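Phosphoserine phosphatase (Thermococcus onnurineus, PDB 4AP9) probably hydrolyses L-phosphoserine to L-serine and phosphate with the help of magnesium, as a member of the haloacid dehalogenase superfamily. Local coordinates at residues 25-38 and 59-71. Numbering follows the deposited sequence.
Sequences FWREMARITGKREI and RVGLIRGIDEGTF. With 1PS (3-pyridinium-1-ylpropane-1-sulfonate), chain E.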
loop_
_atom_site.group_PDB
_atom_site.type_symbol
_atom_site.label_atom_id
_atom_site.label_comp_id
_atom_site.label_asym_id
_atom_site.label_seq_id
_atom_site.Cartn_x
_atom_site.Cartn_y
_atom_site.Cartn_z
ATOM N N PHE A 25 -37.994 7.560 -7.966
ATOM C CA PHE A 25 -38.184 7.435 -9.419
ATOM C C PHE A 25 -38.797 6.114 -9.890
ATOM O O PHE A 25 -39.677 6.100 -10.754
ATOM C CB PHE A 25 -36.853 7.660 -10.147
ATOM C CG PHE A 25 -36.933 7.454 -11.632
ATOM C CD1 PHE A 25 -37.378 8.470 -12.458
ATOM C CD2 PHE A 25 -36.542 6.251 -12.205
ATOM C CE1 PHE A 25 -37.460 8.292 -13.831
ATOM C CE2 PHE A 25 -36.618 6.067 -13.590
ATOM C CZ PHE A 25 -37.075 7.092 -14.398
ATOM N N TRP A 26 -38.312 4.986 -9.377
ATOM C CA TRP A 26 -38.831 3.709 -9.859
ATOM C C TRP A 26 -40.284 3.416 -9.430
ATOM O O TRP A 26 -41.052 2.803 -10.193
ATOM C CB TRP A 26 -37.867 2.542 -9.548
ATOM C CG TRP A 26 -36.575 2.636 -10.345
ATOM C CD1 TRP A 26 -35.317 2.874 -9.852
ATOM C CD2 TRP A 26 -36.430 2.544 -11.775
ATOM N NE1 TRP A 26 -34.399 2.898 -10.881
ATOM C CE2 TRP A 26 -35.057 2.716 -12.067
ATOM C CE3 TRP A 26 -37.324 2.322 -12.825
ATOM C CZ2 TRP A 26 -34.558 2.668 -13.372
ATOM C CZ3 TRP A 26 -36.825 2.278 -14.128
ATOM C CH2 TRP A 26 -35.450 2.456 -14.385
ATOM N N ARG A 27 -40.656 3.857 -8.231
ATOM C CA ARG A 27 -42.041 3.734 -7.777
ATOM C C ARG A 27 -42.932 4.633 -8.633
ATOM O O ARG A 27 -44.052 4.267 -8.974
ATOM C CB ARG A 27 -42.175 4.101 -6.300
ATOM C CG ARG A 27 -41.353 3.180 -5.406
ATOM C CD ARG A 27 -41.624 3.389 -3.928
ATOM N NE ARG A 27 -40.675 2.622 -3.117
ATOM C CZ ARG A 27 -40.793 1.330 -2.828
ATOM N NH1 ARG A 27 -41.828 0.628 -3.276
ATOM N NH2 ARG A 27 -39.868 0.733 -2.081
ATOM N N GLU A 28 -42.421 5.802 -9.001
ATOM C CA GLU A 28 -43.156 6.675 -9.914
ATOM C C GLU A 28 -43.286 6.061 -11.313
ATOM O O GLU A 28 -44.348 6.142 -11.949
ATOM C CB GLU A 28 -42.501 8.056 -9.975
ATOM C CG GLU A 28 -43.197 9.054 -10.893
ATOM C CD GLU A 28 -44.553 9.524 -10.378
ATOM O OE1 GLU A 28 -44.985 9.075 -9.294
ATOM O OE2 GLU A 28 -45.179 10.354 -11.069
HETATM N N MSE A 29 -42.216 5.442 -11.808
HETATM C CA MSE A 29 -42.293 4.771 -13.097
HETATM C C MSE A 29 -43.310 3.633 -13.069
HETATM O O MSE A 29 -44.016 3.397 -14.051
HETATM C CB MSE A 29 -40.927 4.253 -13.544
HETATM C CG MSE A 29 -39.974 5.346 -13.966
HETATM SE SE MSE A 29 -40.649 6.281 -15.548
HETATM C CE MSE A 29 -41.219 7.850 -14.679
ATOM N N ALA A 30 -43.393 2.930 -11.942
ATOM C CA ALA A 30 -44.345 1.829 -11.843
ATOM C C ALA A 30 -45.763 2.390 -11.891
ATOM O O ALA A 30 -46.650 1.768 -12.479
ATOM C CB ALA A 30 -44.131 1.026 -10.566
ATOM N N ARG A 31 -45.965 3.556 -11.280
ATOM C CA ARG A 31 -47.290 4.179 -11.219
ATOM C C ARG A 31 -47.716 4.667 -12.604
ATOM O O ARG A 31 -48.839 4.422 -13.052
ATOM C CB ARG A 31 -47.303 5.331 -10.205
ATOM C CG ARG A 31 -48.669 6.016 -10.028
ATOM C CD ARG A 31 -48.573 7.262 -9.167
ATOM N NE ARG A 31 -47.932 8.381 -9.848
ATOM C CZ ARG A 31 -48.588 9.240 -10.621
ATOM N NH1 ARG A 31 -49.890 9.077 -10.813
ATOM N NH2 ARG A 31 -47.949 10.243 -11.220
ATOM N N ILE A 32 -46.798 5.344 -13.284
ATOM C CA ILE A 32 -47.065 5.922 -14.592
ATOM C C ILE A 32 -47.286 4.852 -15.661
ATOM O O ILE A 32 -48.221 4.946 -16.453
ATOM C CB ILE A 32 -45.912 6.855 -15.033
ATOM C CG1 ILE A 32 -45.894 8.113 -14.174
ATOM C CG2 ILE A 32 -46.033 7.212 -16.522
ATOM C CD1 ILE A 32 -47.169 8.929 -14.248
ATOM N N THR A 33 -46.435 3.829 -15.679
ATOM C CA THR A 33 -46.527 2.781 -16.695
ATOM C C THR A 33 -47.562 1.716 -16.333
ATOM O O THR A 33 -48.045 0.981 -17.201
ATOM C CB THR A 33 -45.198 2.039 -16.877
ATOM O OG1 THR A 33 -44.876 1.356 -15.660
ATOM C CG2 THR A 33 -44.072 3.000 -17.246
ATOM N N GLY A 34 -47.878 1.619 -15.048
ATOM C CA GLY A 34 -48.750 0.566 -14.564
ATOM C C GLY A 34 -48.058 -0.786 -14.496
ATOM O O GLY A 34 -48.690 -1.805 -14.195
ATOM N N LYS A 35 -46.762 -0.812 -14.792
ATOM C CA LYS A 35 -46.008 -2.057 -14.716
ATOM C C LYS A 35 -45.588 -2.331 -13.281
ATOM O O LYS A 35 -44.566 -1.817 -12.813
ATOM C CB LYS A 35 -44.781 -2.009 -15.633
ATOM C CG LYS A 35 -45.142 -1.877 -17.112
ATOM C CD LYS A 35 -43.937 -1.499 -17.950
ATOM C CE LYS A 35 -44.275 -1.488 -19.433
ATOM N NZ LYS A 35 -43.028 -1.479 -20.253
ATOM N N ARG A 36 -46.380 -3.143 -12.583
ATOM C CA ARG A 36 -46.066 -3.511 -11.202
ATOM C C ARG A 36 -44.697 -4.176 -11.048
ATOM O O ARG A 36 -44.036 -4.018 -10.017
ATOM C CB ARG A 36 -47.161 -4.419 -10.634
ATOM C CG ARG A 36 -48.558 -3.812 -10.704
ATOM C CD ARG A 36 -49.592 -4.716 -10.046
ATOM N NE ARG A 36 -49.368 -4.808 -8.606
ATOM C CZ ARG A 36 -50.048 -4.121 -7.691
ATOM N NH1 ARG A 36 -51.019 -3.296 -8.061
ATOM N NH2 ARG A 36 -49.760 -4.264 -6.403
ATOM N N GLU A 37 -44.282 -4.920 -12.070
ATOM C CA GLU A 37 -42.987 -5.590 -12.088
ATOM C C GLU A 37 -41.838 -4.630 -11.746
ATOM O O GLU A 37 -40.852 -5.033 -11.127
ATOM C CB GLU A 37 -42.751 -6.259 -13.450
ATOM C CG GLU A 37 -41.520 -7.177 -13.512
ATOM C CD GLU A 37 -41.256 -7.717 -14.917
ATOM O OE1 GLU A 37 -42.090 -7.490 -15.816
ATOM O OE2 GLU A 37 -40.208 -8.361 -15.122
ATOM N N ILE A 38 -41.968 -3.361 -12.130
ATOM C CA ILE A 38 -40.899 -2.397 -11.851
ATOM C C ILE A 38 -40.693 -2.216 -10.354
ATOM O O ILE A 38 -39.562 -2.216 -9.869
ATOM C CB ILE A 38 -41.166 -1.027 -12.500
ATOM C CG1 ILE A 38 -41.130 -1.161 -14.028
ATOM C CG2 ILE A 38 -40.118 0.000 -12.029
ATOM C CD1 ILE A 38 -41.616 0.088 -14.773
ATOM N N ARG A 59 -35.118 -3.163 -14.370
ATOM C CA ARG A 59 -35.999 -2.001 -14.288
ATOM C C ARG A 59 -35.753 -1.080 -15.484
ATOM O O ARG A 59 -36.689 -0.594 -16.117
ATOM C CB ARG A 59 -35.780 -1.253 -12.967
ATOM C CG ARG A 59 -36.454 -1.944 -11.761
ATOM C CD ARG A 59 -36.171 -1.247 -10.445
ATOM N NE ARG A 59 -34.842 -1.584 -9.931
ATOM C CZ ARG A 59 -34.068 -0.768 -9.234
ATOM N NH1 ARG A 59 -34.460 0.463 -8.954
ATOM N NH2 ARG A 59 -32.886 -1.177 -8.827
ATOM N N VAL A 60 -34.484 -0.860 -15.804
ATOM C CA VAL A 60 -34.130 0.004 -16.927
ATOM C C VAL A 60 -34.745 -0.521 -18.223
ATOM O O VAL A 60 -35.276 0.245 -19.026
ATOM C CB VAL A 60 -32.621 0.117 -17.070
ATOM C CG1 VAL A 60 -32.238 0.638 -18.468
ATOM C CG2 VAL A 60 -32.091 1.014 -15.982
ATOM N N GLY A 61 -34.681 -1.839 -18.391
ATOM C CA GLY A 61 -35.235 -2.511 -19.542
ATOM C C GLY A 61 -36.729 -2.298 -19.677
ATOM O O GLY A 61 -37.243 -2.135 -20.787
ATOM N N LEU A 62 -37.424 -2.289 -18.545
ATOM C CA LEU A 62 -38.872 -2.146 -18.540
ATOM C C LEU A 62 -39.364 -0.733 -18.879
ATOM O O LEU A 62 -40.555 -0.542 -19.119
ATOM C CB LEU A 62 -39.466 -2.610 -17.203
ATOM C CG LEU A 62 -39.414 -4.119 -16.938
ATOM C CD1 LEU A 62 -39.549 -4.438 -15.461
ATOM C CD2 LEU A 62 -40.491 -4.825 -17.732
ATOM N N ILE A 63 -38.473 0.255 -18.886
ATOM C CA ILE A 63 -38.891 1.579 -19.342
ATOM C C ILE A 63 -38.246 2.000 -20.662
ATOM O O ILE A 63 -38.333 3.158 -21.065
ATOM C CB ILE A 63 -38.731 2.691 -18.261
ATOM C CG1 ILE A 63 -37.268 2.874 -17.846
ATOM C CG2 ILE A 63 -39.636 2.419 -17.056
ATOM C CD1 ILE A 63 -36.985 4.205 -17.144
ATOM N N ARG A 64 -37.607 1.052 -21.338
ATOM C CA ARG A 64 -37.063 1.336 -22.663
ATOM C C ARG A 64 -38.176 1.939 -23.514
ATOM O O ARG A 64 -39.305 1.442 -23.501
ATOM C CB ARG A 64 -36.523 0.066 -23.311
ATOM C CG ARG A 64 -35.591 0.321 -24.481
ATOM C CD ARG A 64 -35.267 -0.970 -25.191
ATOM N NE ARG A 64 -36.479 -1.596 -25.712
ATOM C CZ ARG A 64 -36.627 -2.902 -25.909
ATOM N NH1 ARG A 64 -35.635 -3.737 -25.626
ATOM N NH2 ARG A 64 -37.775 -3.370 -26.386
ATOM N N GLY A 65 -37.863 3.024 -24.221
ATOM C CA GLY A 65 -38.809 3.641 -25.130
ATOM C C GLY A 65 -39.639 4.773 -24.553
ATOM O O GLY A 65 -40.264 5.527 -25.304
ATOM N N ILE A 66 -39.658 4.906 -23.230
ATOM C CA ILE A 66 -40.499 5.919 -22.622
ATOM C C ILE A 66 -40.034 7.308 -23.077
ATOM O O ILE A 66 -38.839 7.557 -23.222
ATOM C CB ILE A 66 -40.529 5.775 -21.076
ATOM C CG1 ILE A 66 -41.762 6.468 -20.495
ATOM C CG2 ILE A 66 -39.253 6.302 -20.440
ATOM C CD1 ILE A 66 -42.252 5.822 -19.224
ATOM N N ASP A 67 -40.977 8.200 -23.352
ATOM C CA ASP A 67 -40.621 9.502 -23.895
ATOM C C ASP A 67 -39.809 10.336 -22.909
ATOM O O ASP A 67 -40.052 10.289 -21.710
ATOM C CB ASP A 67 -41.872 10.275 -24.308
ATOM C CG ASP A 67 -41.538 11.513 -25.101
ATOM O OD1 ASP A 67 -41.201 11.360 -26.294
ATOM O OD2 ASP A 67 -41.583 12.625 -24.529
ATOM N N GLU A 68 -38.857 11.114 -23.417
ATOM C CA GLU A 68 -38.094 12.026 -22.569
ATOM C C GLU A 68 -38.995 12.982 -21.761
ATOM O O GLU A 68 -38.698 13.316 -20.614
ATOM C CB GLU A 68 -37.098 12.824 -23.414
ATOM C CG GLU A 68 -36.081 13.594 -22.598
ATOM C CD GLU A 68 -34.937 14.099 -23.458
ATOM O OE1 GLU A 68 -35.044 13.990 -24.701
ATOM O OE2 GLU A 68 -33.935 14.596 -22.896
ATOM N N GLY A 69 -40.100 13.427 -22.352
ATOM C CA GLY A 69 -40.998 14.326 -21.644
ATOM C C GLY A 69 -41.631 13.683 -20.418
ATOM O O GLY A 69 -41.747 14.319 -19.361
ATOM N N THR A 70 -42.036 12.424 -20.558
ATOM C CA THR A 70 -42.631 11.668 -19.459
ATOM C C THR A 70 -41.602 11.504 -18.357
ATOM O O THR A 70 -41.905 11.629 -17.168
ATOM C CB THR A 70 -43.076 10.265 -19.922
ATOM O OG1 THR A 70 -44.008 10.385 -21.001
ATOM C CG2 THR A 70 -43.713 9.482 -18.779
ATOM N N PHE A 71 -40.376 11.216 -18.782
ATOM C CA PHE A 71 -39.242 11.014 -17.895
ATOM C C PHE A 71 -38.974 12.293 -17.109
ATOM O O PHE A 71 -38.900 12.278 -15.881
ATOM C CB PHE A 71 -38.016 10.656 -18.749
ATOM C CG PHE A 71 -36.866 10.057 -17.984
ATOM C CD1 PHE A 71 -35.874 10.859 -17.457
ATOM C CD2 PHE A 71 -36.752 8.682 -17.852
ATOM C CE1 PHE A 71 -34.809 10.308 -16.769
ATOM C CE2 PHE A 71 -35.681 8.125 -17.172
ATOM C CZ PHE A 71 -34.716 8.952 -16.624
HETATM N N1 1PS E . -51.404 5.734 -15.336
HETATM C C1 1PS E . -52.080 5.263 -14.286
HETATM C C2 1PS E . -52.149 5.988 -13.105
HETATM C C3 1PS E . -50.766 6.915 -15.299
HETATM C C4 1PS E . -50.791 7.697 -14.146
HETATM C C5 1PS E . -51.493 7.233 -13.024
HETATM C C6 1PS E . -51.364 4.945 -16.528
HETATM C C7 1PS E . -51.171 3.503 -16.151
HETATM C C8 1PS E . -51.172 2.659 -17.387
HETATM S S1 1PS E . -52.358 1.350 -17.244
HETATM O O1 1PS E . -52.145 0.488 -18.417
HETATM O O2 1PS E . -53.705 1.898 -17.273
HETATM O O3 1PS E . -52.151 0.586 -16.028
#
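The indole of W26 is sandwiched between R59, from across the contact, and F25 of its own helix. R59 lies across one face: its CB sits 3.8 Å from the centroid of the six-membered ring, almost on the ring normal, and its guanidinium makes a cation-pi contact with the five-membered ring, though its fine placing is doubtful because NH1 is modelled too close to W26 CD1. The ring of F25 backs the opposite face, its CD2 over the indole centre. I63 packs against the six-membered ring, its CD1 3.6 Å from W26 CZ3; CG1 stands between backbone N and carbonyl carbon (chi1 62°), directing this branch to the indole while CG2 meets I38 CD1. Replacing the indole by an alanine would probably open a gap between F25 and R59 and take from the arginine one of its two aromatic partners, W52 remaining. These helices belong to the helical cap inserted after the first strand of the Rossmann-like HAD core, and one 1PS lies against R31 to G34 at its edge. Further along, F25 CZ approaches F71 CE2, the rings inclined at 57°, and F71 also meets F105, F126 and F131. I66 CD1 reaches both the selenium of M29 and T33 CG2. On the more exposed side, the extended K35 donates from NZ to L62 O (2.9 Å).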